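Local structure of predicted ATPase of the ABC class (Vibrio vulnificus, 5D6A) at residues 422-427 with 431-436; 360-365 with 410-415; 27-32 with 161-166. The protein is a predicted ATPase of the ABC class that binds the ATP analogue AMP-PNP and probably hydrolyses ATP. One frame throughout, in Å; residues are numbered along the deposited sequence.

Contact 1 of 3, residues 422-427 with 431-436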
loop_
_atom_site.group_PDB
_atom_site.type_symbol
_atom_site.label_atom_id
_atom_site.label_comp_id
_atom_site.label_asym_id
_atom_site.label_seq_id
_atom_site.Cartn_x
_atom_site.Cartn_y
_atom_site.Cartn_z
ATOM N N VAL A 422 -5.332 -15.706 -28.462
ATOM C CA VAL A 422 -4.333 -16.053 -27.452
ATOM C C VAL A 422 -2.948 -15.562 -27.875
ATOM O O VAL A 422 -2.436 -15.948 -28.926
ATOM C CB VAL A 422 -4.283 -17.572 -27.206
ATOM C CG1 VAL A 422 -3.274 -17.902 -26.116
ATOM C CG2 VAL A 422 -5.662 -18.091 -26.823
ATOM N N ILE A 423 -2.353 -14.714 -27.041
ATOM C CA ILE A 423 -1.036 -14.147 -27.303
ATOM C C ILE A 423 0.002 -14.771 -26.379
ATOM O O ILE A 423 -0.233 -14.900 -25.180
ATOM C CB ILE A 423 -1.045 -12.624 -27.086
ATOM C CG1 ILE A 423 -2.019 -11.967 -28.069
ATOM C CG2 ILE A 423 0.358 -12.051 -27.253
ATOM C CD1 ILE A 423 -2.241 -10.490 -27.829
ATOM N N GLN A 424 1.148 -15.155 -26.936
ATOM C CA GLN A 424 2.210 -15.755 -26.141
ATOM C C GLN A 424 3.423 -14.837 -26.098
ATOM O O GLN A 424 3.891 -14.369 -27.135
ATOM C CB GLN A 424 2.622 -17.111 -26.715
ATOM C CG GLN A 424 3.631 -17.858 -25.846
ATOM C CD GLN A 424 4.127 -19.145 -26.474
ATOM O OE1 GLN A 424 3.941 -19.378 -27.662
ATOM N NE2 GLN A 424 4.779 -19.979 -25.677
HETATM N N MSE A 425 3.924 -14.582 -24.892
HETATM C CA MSE A 425 5.113 -13.759 -24.711
HETATM C C MSE A 425 6.289 -14.693 -24.622
HETATM O O MSE A 425 6.260 -15.678 -23.880
HETATM C CB MSE A 425 5.020 -12.908 -23.448
HETATM C CG MSE A 425 3.869 -11.904 -23.501
HETATM SE SE MSE A 425 4.033 -10.714 -25.064
HETATM C CE MSE A 425 5.483 -9.550 -24.416
ATOM N N HIS A 426 7.329 -14.394 -25.392
ATOM C CA HIS A 426 8.538 -15.202 -25.422
ATOM C C HIS A 426 9.703 -14.276 -25.716
ATOM O O HIS A 426 9.703 -13.599 -26.734
ATOM C CB HIS A 426 8.416 -16.272 -26.506
ATOM C CG HIS A 426 9.652 -17.094 -26.694
ATOM N ND1 HIS A 426 9.888 -18.256 -25.994
ATOM C CD2 HIS A 426 10.717 -16.923 -27.511
ATOM C CE1 HIS A 426 11.047 -18.765 -26.369
ATOM N NE2 HIS A 426 11.572 -17.974 -27.289
ATOM N N ASP A 427 10.697 -14.253 -24.832
ATOM C CA ASP A 427 11.844 -13.355 -24.997
ATOM C C ASP A 427 11.410 -11.914 -25.295
ATOM O O ASP A 427 12.069 -11.192 -26.044
ATOM C CB ASP A 427 12.803 -13.882 -26.071
ATOM C CG ASP A 427 13.550 -15.136 -25.629
ATOM O OD1 ASP A 427 13.347 -15.592 -24.485
ATOM O OD2 ASP A 427 14.353 -15.660 -26.429
ATOM N N LEU A 431 3.517 -13.333 -29.840
ATOM C CA LEU A 431 3.323 -14.402 -30.813
ATOM C C LEU A 431 1.847 -14.785 -30.806
ATOM O O LEU A 431 1.243 -14.914 -29.738
ATOM C CB LEU A 431 4.176 -15.626 -30.465
ATOM C CG LEU A 431 5.701 -15.493 -30.543
ATOM C CD1 LEU A 431 6.369 -16.760 -30.030
ATOM C CD2 LEU A 431 6.150 -15.193 -31.967
ATOM N N ASP A 432 1.267 -14.952 -31.991
ATOM C CA ASP A 432 -0.135 -15.337 -32.103
ATOM C C ASP A 432 -0.217 -16.859 -32.076
ATOM O O ASP A 432 0.167 -17.522 -33.039
ATOM C CB ASP A 432 -0.745 -14.785 -33.394
ATOM C CG ASP A 432 -2.241 -15.058 -33.504
ATOM O OD1 ASP A 432 -2.832 -15.609 -32.550
ATOM O OD2 ASP A 432 -2.831 -14.711 -34.547
ATOM N N VAL A 433 -0.721 -17.403 -30.971
ATOM C CA VAL A 433 -0.829 -18.854 -30.806
ATOM C C VAL A 433 -2.277 -19.338 -30.676
ATOM O O VAL A 433 -2.539 -20.384 -30.074
ATOM C CB VAL A 433 -0.012 -19.331 -29.586
ATOM C CG1 VAL A 433 1.462 -19.015 -29.788
ATOM C CG2 VAL A 433 -0.522 -18.695 -28.299
ATOM N N THR A 434 -3.209 -18.585 -31.260
ATOM C CA THR A 434 -4.625 -18.938 -31.209
ATOM C C THR A 434 -4.886 -20.276 -31.910
ATOM O O THR A 434 -5.649 -21.099 -31.409
ATOM C CB THR A 434 -5.503 -17.845 -31.857
ATOM O OG1 THR A 434 -5.215 -16.574 -31.258
ATOM C CG2 THR A 434 -6.981 -18.160 -31.682
ATOM N N GLU A 435 -4.247 -20.484 -33.062
ATOM C CA GLU A 435 -4.405 -21.732 -33.824
ATOM C C GLU A 435 -3.956 -22.956 -33.032
ATOM O O GLU A 435 -4.715 -23.915 -32.890
ATOM C CB GLU A 435 -3.632 -21.663 -35.148
ATOM C CG GLU A 435 -4.260 -20.766 -36.207
ATOM C CD GLU A 435 -5.531 -21.349 -36.810
ATOM O OE1 GLU A 435 -5.701 -22.588 -36.792
ATOM O OE2 GLU A 435 -6.354 -20.564 -37.329
ATOM N N LYS A 436 -2.730 -22.919 -32.517
ATOM C CA LYS A 436 -2.194 -24.041 -31.744
ATOM C C LYS A 436 -2.960 -24.210 -30.439
ATOM O O LYS A 436 -3.068 -25.321 -29.922
ATOM C CB LYS A 436 -0.703 -23.847 -31.440
ATOM C CG LYS A 436 0.171 -23.597 -32.661
ATOM C CD LYS A 436 0.066 -24.702 -33.700
ATOM C CE LYS A 436 0.935 -24.389 -34.906
ATOM N NZ LYS A 436 0.804 -25.416 -35.974
#
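Val-422 gives its backbone N-H to the side-chain hydroxyl of Thr-434. Val-422 N lies 2.9 Å from Thr-434 OG1, and the bond is nearly straight at 166°. With OG1 beside its own backbone N (chi1 -54°), the hydroxyl bridges Val-422 N and Asp-432 OD1. It donates to OD1, which it meets nearly along the C-O axis of the carboxylate. Thr-434 N reaches that oxygen too, from above the carboxylate plane, and closes an Asx turn. OD1 is thus gripped twice, while OD2 of Asp-432 is bonded to Ser-238. Val-433 takes the N-cap position of helix 434-443, and its N bonds to Val-422 O at 3.0 Å.

Strands 421-425 and 430-432 form a beta hairpin in the P-loop domain, the second being the outermost strand of the mixed sheet within this chain. Ile-423 and Asp-432 make a non-hydrogen-bonded antiparallel pair. Gln-424 and Leu-431 make the hydrogen-bonded one, in which Gln-424 N is 2.8 Å from Leu-431 O; the return bond from Leu-431 N is weak.

Val-433 packs through both methyl groups. CG2 meets Val-422 CG1 at 3.6 Å, the two side chains crossing at about a right angle. CG1 lies 3.8 Å from Gln-424 CB and also touches OE1 of that residue. Gln-424 runs extended, with CG anti to the backbone N (chi1 -174°), and this carries its amide out past Val-433. It also packs on Val-380 of the second subunit. Leu-431 CD1 reaches His-426 CB at 4.1 Å, and ND1 of His-426 is hydrogen-bonded to Asp-384 of the second subunit.

Contact 2 of 3, residues 360-365 with 410-415; sequences IDEDTS and GGSGDY. With ANP (phosphoaminophosphonic acid-adenylate ester), chain C.
The backbone of Glu-362, just past strand 357-361, faces the loop that follows strand 404-408, and Glu-362 CA is 7.5 Å from Gly-411 CA. This is the nucleotide end of the P-loop domain. Asp-361 is last in its strand and bonded through OD2 to Ser-272 of the probable Walker A loop. Its position is consistent with the Walker B aspartate, and Glu-362 right after it probably holds the place of the glutamate that follows Walker B in ABC ATPases.

Glu-362 bridges the gap with its side chain. CG anti to the backbone N (chi1 -170°) and an extended chain beyond it carry the carboxylate across to the loop. Its two oxygens take different partners. OE1 accepts a weak bond from Gly-411 N and also lies 3.4 Å from CA of Gly-411. OE2 is held twice by Ser-412. The backbone N of Ser-412 comes to the syn lone pair of OE2 at 3.1 Å, while Ser-412 OG, also 3.1 Å from OE2, approaches from above the carboxylate plane. Together these bonds fix the rotation of the group. Thr-367 of the second subunit also packs on Glu-362.

On the strand side, Asp-361 OD1 accepts from Asp-363 N at 3.0 Å and forms an Asx turn. Asp-363 itself brings its carboxylate to the AMP-PNP: with CG of Asp-363 beside its backbone N (chi1 -68°), Asp-363 OD2 lies 2.8 Å from O2G of the gamma-phosphate.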
loop_
_atom_site.group_PDB
_atom_site.type_symbol
_atom_site.label_atom_id
_atom_site.label_comp_id
_atom_site.label_asym_id
_atom_site.label_seq_id
_atom_site.Cartn_x
_atom_site.Cartn_y
_atom_site.Cartn_z
ATOM N N ILE A 360 -7.427 -8.541 -16.068
ATOM C CA ILE A 360 -7.168 -9.469 -14.967
ATOM C C ILE A 360 -5.793 -10.103 -15.086
ATOM O O ILE A 360 -5.351 -10.440 -16.181
ATOM C CB ILE A 360 -8.229 -10.590 -14.923
ATOM C CG1 ILE A 360 -9.616 -9.985 -14.692
ATOM C CG2 ILE A 360 -7.897 -11.603 -13.833
ATOM C CD1 ILE A 360 -10.739 -10.995 -14.682
ATOM N N ASP A 361 -5.123 -10.259 -13.947
ATOM C CA ASP A 361 -3.801 -10.874 -13.898
ATOM C C ASP A 361 -3.866 -12.022 -12.901
ATOM O O ASP A 361 -4.040 -11.805 -11.702
ATOM C CB ASP A 361 -2.739 -9.848 -13.491
ATOM C CG ASP A 361 -1.322 -10.402 -13.563
ATOM O OD1 ASP A 361 -1.151 -11.638 -13.620
ATOM O OD2 ASP A 361 -0.370 -9.592 -13.555
ATOM N N GLU A 362 -3.717 -13.240 -13.412
ATOM C CA GLU A 362 -3.794 -14.454 -12.602
ATOM C C GLU A 362 -2.869 -14.431 -11.381
ATOM O O GLU A 362 -3.167 -15.062 -10.365
ATOM C CB GLU A 362 -3.499 -15.677 -13.478
ATOM C CG GLU A 362 -3.773 -17.012 -12.804
ATOM C CD GLU A 362 -3.621 -18.198 -13.745
ATOM O OE1 GLU A 362 -2.819 -18.118 -14.701
ATOM O OE2 GLU A 362 -4.300 -19.224 -13.514
ATOM N N ASP A 363 -1.762 -13.699 -11.474
ATOM C CA ASP A 363 -0.818 -13.604 -10.360
ATOM C C ASP A 363 -1.288 -12.676 -9.229
ATOM O O ASP A 363 -0.736 -12.708 -8.133
ATOM C CB ASP A 363 0.573 -13.200 -10.862
ATOM C CG ASP A 363 1.228 -14.289 -11.713
ATOM O OD1 ASP A 363 0.595 -15.346 -11.940
ATOM O OD2 ASP A 363 2.383 -14.093 -12.146
ATOM N N THR A 364 -2.303 -11.858 -9.490
ATOM C CA THR A 364 -2.842 -10.972 -8.459
ATOM C C THR A 364 -4.355 -11.178 -8.317
ATOM O O THR A 364 -5.102 -10.223 -8.115
ATOM C CB THR A 364 -2.558 -9.487 -8.772
ATOM O OG1 THR A 364 -3.290 -9.084 -9.938
ATOM C CG2 THR A 364 -1.067 -9.259 -8.989
ATOM N N SER A 365 -4.797 -12.432 -8.411
ATOM C CA SER A 365 -6.218 -12.756 -8.305
ATOM C C SER A 365 -6.470 -14.021 -7.495
ATOM O O SER A 365 -5.551 -14.802 -7.230
ATOM C CB SER A 365 -6.826 -12.917 -9.700
ATOM O OG SER A 365 -6.757 -11.705 -10.428
ATOM N N GLY A 410 -0.916 -18.214 -17.737
ATOM C CA GLY A 410 0.310 -18.978 -17.537
ATOM C C GLY A 410 0.174 -20.040 -16.457
ATOM O O GLY A 410 1.142 -20.734 -16.144
ATOM N N GLY A 411 -1.028 -20.171 -15.891
ATOM C CA GLY A 411 -1.292 -21.153 -14.836
ATOM C C GLY A 411 -2.380 -22.135 -15.231
ATOM O O GLY A 411 -2.106 -23.308 -15.484
ATOM N N SER A 412 -3.618 -21.649 -15.276
ATOM C CA SER A 412 -4.769 -22.471 -15.655
ATOM C C SER A 412 -4.855 -22.601 -17.175
ATOM O O SER A 412 -4.195 -21.858 -17.904
ATOM C CB SER A 412 -6.060 -21.861 -15.108
ATOM O OG SER A 412 -6.225 -20.520 -15.542
ATOM N N GLY A 413 -5.668 -23.541 -17.650
ATOM C CA GLY A 413 -5.804 -23.761 -19.090
ATOM C C GLY A 413 -7.217 -23.954 -19.606
ATOM O O GLY A 413 -7.421 -24.074 -20.814
ATOM N N ASP A 414 -8.196 -23.981 -18.707
ATOM C CA ASP A 414 -9.593 -24.165 -19.121
ATOM C C ASP A 414 -10.184 -22.914 -19.795
ATOM O O ASP A 414 -11.254 -22.981 -20.405
ATOM C CB ASP A 414 -10.459 -24.636 -17.945
ATOM C CG ASP A 414 -10.344 -23.739 -16.730
ATOM O OD1 ASP A 414 -9.543 -22.779 -16.765
ATOM O OD2 ASP A 414 -11.046 -24.002 -15.732
ATOM N N TYR A 415 -9.488 -21.783 -19.681
ATOM C CA TYR A 415 -9.917 -20.545 -20.339
ATOM C C TYR A 415 -9.649 -20.577 -21.841
ATOM O O TYR A 415 -10.312 -19.880 -22.605
ATOM C CB TYR A 415 -9.197 -19.330 -19.752
ATOM C CG TYR A 415 -9.776 -18.798 -18.470
ATOM C CD1 TYR A 415 -9.452 -19.363 -17.244
ATOM C CD2 TYR A 415 -10.627 -17.702 -18.483
ATOM C CE1 TYR A 415 -9.978 -18.859 -16.065
ATOM C CE2 TYR A 415 -11.157 -17.192 -17.315
ATOM C CZ TYR A 415 -10.830 -17.772 -16.110
ATOM O OH TYR A 415 -11.358 -17.261 -14.948
HETATM P PG ANP C . 3.241 -12.008 -14.612
HETATM O O1G ANP C . 2.170 -11.385 -15.471
HETATM O O2G ANP C . 3.153 -11.617 -13.154
HETATM O O3G ANP C . 3.390 -13.489 -14.861
HETATM P PB ANP C . 5.803 -12.078 -16.296
HETATM O O1B ANP C . 5.060 -12.302 -17.579
HETATM O O2B ANP C . 6.358 -13.292 -15.587
HETATM N N3B ANP C . 4.732 -11.265 -15.166
HETATM P PA ANP C . 7.094 -9.570 -16.273
HETATM O O1A ANP C . 6.648 -8.728 -17.437
HETATM O O2A ANP C . 6.420 -9.384 -14.937
HETATM O O3A ANP C . 7.042 -11.125 -16.682
HETATM O "O5'" ANP C . 8.666 -9.345 -16.047
HETATM C "C5'" ANP C . 9.581 -9.479 -17.125
HETATM C "C4'" ANP C . 10.852 -8.696 -16.828
HETATM O "O4'" ANP C . 11.505 -8.397 -18.064
HETATM C "C3'" ANP C . 10.593 -7.364 -16.139
HETATM O "O3'" ANP C . 11.636 -7.085 -15.194
HETATM C "C2'" ANP C . 10.588 -6.352 -17.263
HETATM O "O2'" ANP C . 11.116 -5.089 -16.844
HETATM C "C1'" ANP C . 11.442 -6.998 -18.350
HETATM N N9 ANP C . 10.869 -6.788 -19.702
HETATM C C8 ANP C . 9.580 -6.951 -20.071
HETATM N N7 ANP C . 9.425 -6.663 -21.389
HETATM C C5 ANP C . 10.628 -6.314 -21.878
HETATM C C6 ANP C . 11.170 -5.894 -23.190
HETATM N N6 ANP C . 10.364 -5.790 -24.271
HETATM N N1 ANP C . 12.493 -5.619 -23.271
HETATM C C2 ANP C . 13.312 -5.719 -22.202
HETATM N N3 ANP C . 12.875 -6.096 -20.982
HETATM C C4 ANP C . 11.573 -6.401 -20.763
#

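Contact 3 of 3, residues 27-32 with 161-166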
loop_
_atom_site.group_PDB
_atom_site.type_symbol
_atom_site.label_atom_id
_atom_site.label_comp_id
_atom_site.label_asym_id
_atom_site.label_seq_id
_atom_site.Cartn_x
_atom_site.Cartn_y
_atom_site.Cartn_z
ATOM N N GLN A 27 1.340 49.039 -5.831
ATOM C CA GLN A 27 0.453 49.138 -4.680
ATOM C C GLN A 27 0.757 47.970 -3.747
ATOM O O GLN A 27 0.861 48.139 -2.534
ATOM C CB GLN A 27 -1.010 49.073 -5.134
ATOM C CG GLN A 27 -2.039 49.389 -4.059
ATOM C CD GLN A 27 -2.061 50.857 -3.670
ATOM O OE1 GLN A 27 -1.315 51.672 -4.215
ATOM N NE2 GLN A 27 -2.935 51.203 -2.730
ATOM N N LEU A 28 0.899 46.783 -4.335
ATOM C CA LEU A 28 1.208 45.576 -3.578
ATOM C C LEU A 28 2.606 45.650 -2.976
ATOM O O LEU A 28 2.795 45.337 -1.803
ATOM C CB LEU A 28 1.084 44.336 -4.467
ATOM C CG LEU A 28 1.502 43.005 -3.834
ATOM C CD1 LEU A 28 0.761 42.751 -2.530
ATOM C CD2 LEU A 28 1.283 41.865 -4.817
ATOM N N ILE A 29 3.584 46.052 -3.786
ATOM C CA ILE A 29 4.966 46.184 -3.319
ATOM C C ILE A 29 5.020 47.014 -2.040
ATOM O O ILE A 29 5.506 46.545 -1.010
ATOM C CB ILE A 29 5.875 46.827 -4.391
ATOM C CG1 ILE A 29 6.118 45.844 -5.539
ATOM C CG2 ILE A 29 7.217 47.224 -3.788
ATOM C CD1 ILE A 29 6.839 46.443 -6.729
ATOM N N ALA A 30 4.505 48.239 -2.114
ATOM C CA ALA A 30 4.487 49.151 -0.969
ATOM C C ALA A 30 3.724 48.555 0.215
ATOM O O ALA A 30 4.133 48.707 1.367
ATOM C CB ALA A 30 3.878 50.485 -1.370
ATOM N N LYS A 31 2.618 47.879 -0.085
ATOM C CA LYS A 31 1.786 47.243 0.936
ATOM C C LYS A 31 2.517 46.064 1.578
ATOM O O LYS A 31 2.290 45.735 2.743
ATOM C CB LYS A 31 0.472 46.766 0.309
ATOM C CG LYS A 31 -0.514 46.127 1.276
ATOM C CD LYS A 31 -1.802 45.742 0.565
ATOM C CE LYS A 31 -2.820 45.153 1.526
ATOM N NZ LYS A 31 -4.088 44.796 0.834
ATOM N N LEU A 32 3.400 45.440 0.805
ATOM C CA LEU A 32 4.160 44.285 1.269
ATOM C C LEU A 32 5.375 44.703 2.110
ATOM O O LEU A 32 5.767 43.983 3.026
ATOM C CB LEU A 32 4.577 43.431 0.063
ATOM C CG LEU A 32 5.249 42.073 0.283
ATOM C CD1 LEU A 32 4.442 41.174 1.207
ATOM C CD2 LEU A 32 5.461 41.384 -1.060
ATOM N N ILE A 161 10.166 37.192 -4.993
ATOM C CA ILE A 161 9.460 36.026 -5.518
ATOM C C ILE A 161 8.196 36.396 -6.293
ATOM O O ILE A 161 8.021 35.998 -7.446
ATOM C CB ILE A 161 9.027 35.069 -4.378
ATOM C CG1 ILE A 161 10.245 34.583 -3.583
ATOM C CG2 ILE A 161 8.249 33.884 -4.945
ATOM C CD1 ILE A 161 9.900 33.691 -2.407
ATOM N N ILE A 162 7.328 37.163 -5.646
ATOM C CA ILE A 162 6.022 37.520 -6.207
ATOM C C ILE A 162 6.010 38.630 -7.259
ATOM O O ILE A 162 5.243 38.550 -8.220
ATOM C CB ILE A 162 5.056 37.933 -5.073
ATOM C CG1 ILE A 162 4.954 36.815 -4.026
ATOM C CG2 ILE A 162 3.679 38.273 -5.633
ATOM C CD1 ILE A 162 4.157 37.191 -2.795
ATOM N N THR A 163 6.842 39.657 -7.080
ATOM C CA THR A 163 6.842 40.811 -7.991
ATOM C C THR A 163 7.968 40.855 -9.020
ATOM O O THR A 163 7.919 41.666 -9.944
ATOM C CB THR A 163 6.900 42.135 -7.204
ATOM O OG1 THR A 163 8.193 42.288 -6.609
ATOM C CG2 THR A 163 5.821 42.169 -6.128
ATOM N N PHE A 164 8.982 40.010 -8.862
ATOM C CA PHE A 164 10.106 40.005 -9.800
ATOM C C PHE A 164 10.213 38.684 -10.571
ATOM O O PHE A 164 10.201 38.686 -11.803
ATOM C CB PHE A 164 11.413 40.329 -9.065
ATOM C CG PHE A 164 12.613 40.399 -9.964
ATOM C CD1 PHE A 164 12.874 41.544 -10.703
ATOM C CD2 PHE A 164 13.488 39.327 -10.065
ATOM C CE1 PHE A 164 13.978 41.616 -11.534
ATOM C CE2 PHE A 164 14.594 39.393 -10.893
ATOM C CZ PHE A 164 14.838 40.538 -11.628
ATOM N N HIS A 165 10.304 37.565 -9.855
ATOM C CA HIS A 165 10.426 36.256 -10.503
ATOM C C HIS A 165 9.109 35.707 -11.040
ATOM O O HIS A 165 9.010 35.364 -12.219
ATOM C CB HIS A 165 11.025 35.218 -9.549
ATOM C CG HIS A 165 12.473 35.432 -9.249
ATOM N ND1 HIS A 165 13.464 35.203 -10.179
ATOM C CD2 HIS A 165 13.102 35.805 -8.110
ATOM C CE1 HIS A 165 14.641 35.456 -9.635
ATOM N NE2 HIS A 165 14.449 35.819 -8.380
ATOM N N LEU A 166 8.106 35.616 -10.172
ATOM C CA LEU A 166 6.812 35.045 -10.558
ATOM C C LEU A 166 6.228 35.650 -11.838
ATOM O O LEU A 166 5.837 34.910 -12.739
ATOM C CB LEU A 166 5.804 35.126 -9.400
ATOM C CG LEU A 166 4.399 34.561 -9.651
ATOM C CD1 LEU A 166 4.444 33.122 -10.142
ATOM C CD2 LEU A 166 3.557 34.662 -8.389
#
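Two helical segments approach each other, and their backbones come closest at Ile-29 and Thr-163, whose CA atoms are 7.4 Å apart. Segment 27-32 belongs to helix 23-33 and segment 161-166 to helix 155-172. The latter widens into a pi-type turn at 161-165, where Leu-166 N bonds to Ile-161 O at 2.8 Å.

The contact is apolar. Ile-29 CG1 touches the methyl group of Thr-163, CG2, at 3.7 Å, and the two side chains cross obliquely. Thr-163 CG2 lies beside its own backbone N, anti to the carbonyl carbon. OG1 takes the place between N and the carbonyl carbon (chi1 70°) and is hydrogen-bonded to Ile-159 O, one turn earlier. The polar end is therefore satisfied within its own helix, and the methyl faces Ile-29. A looser touch joins the methyls of Leu-28 CD2 and Ile-162 CG2, 4.4 Å apart.

Both helices belong to the N-terminal region of the ABC-class ATPase. Leu-32 extends the packing to Ala-158 and Ile-159 of helix 155-172. Leu-28 also rests on Tyr-50 of strand 48-51, while Ile-161 and Leu-166 pack on strand 137-144 of the antiparallel sheet.

Overall arrangement
From the N terminus, contact 3 comes first. It joins helix 23-33 to helix 155-172 across the N-terminal region, closing a loop of 128 residues. Contact 2 follows in the P-loop domain, where its 44-residue loop runs through helix 390-401 and strand 404-408. Contact 1 is the tightest closure, a hairpin with three residues between its segments. The three loops lie in series; none nests in or crosses another. Contacts 1 and 2 reach the same mixed sheet, with centres about 15 Å apart, and both touch the second subunit. Contact 3 lies on the opposite side of the chain's centre, its centre about 61 Å from that of contact 2.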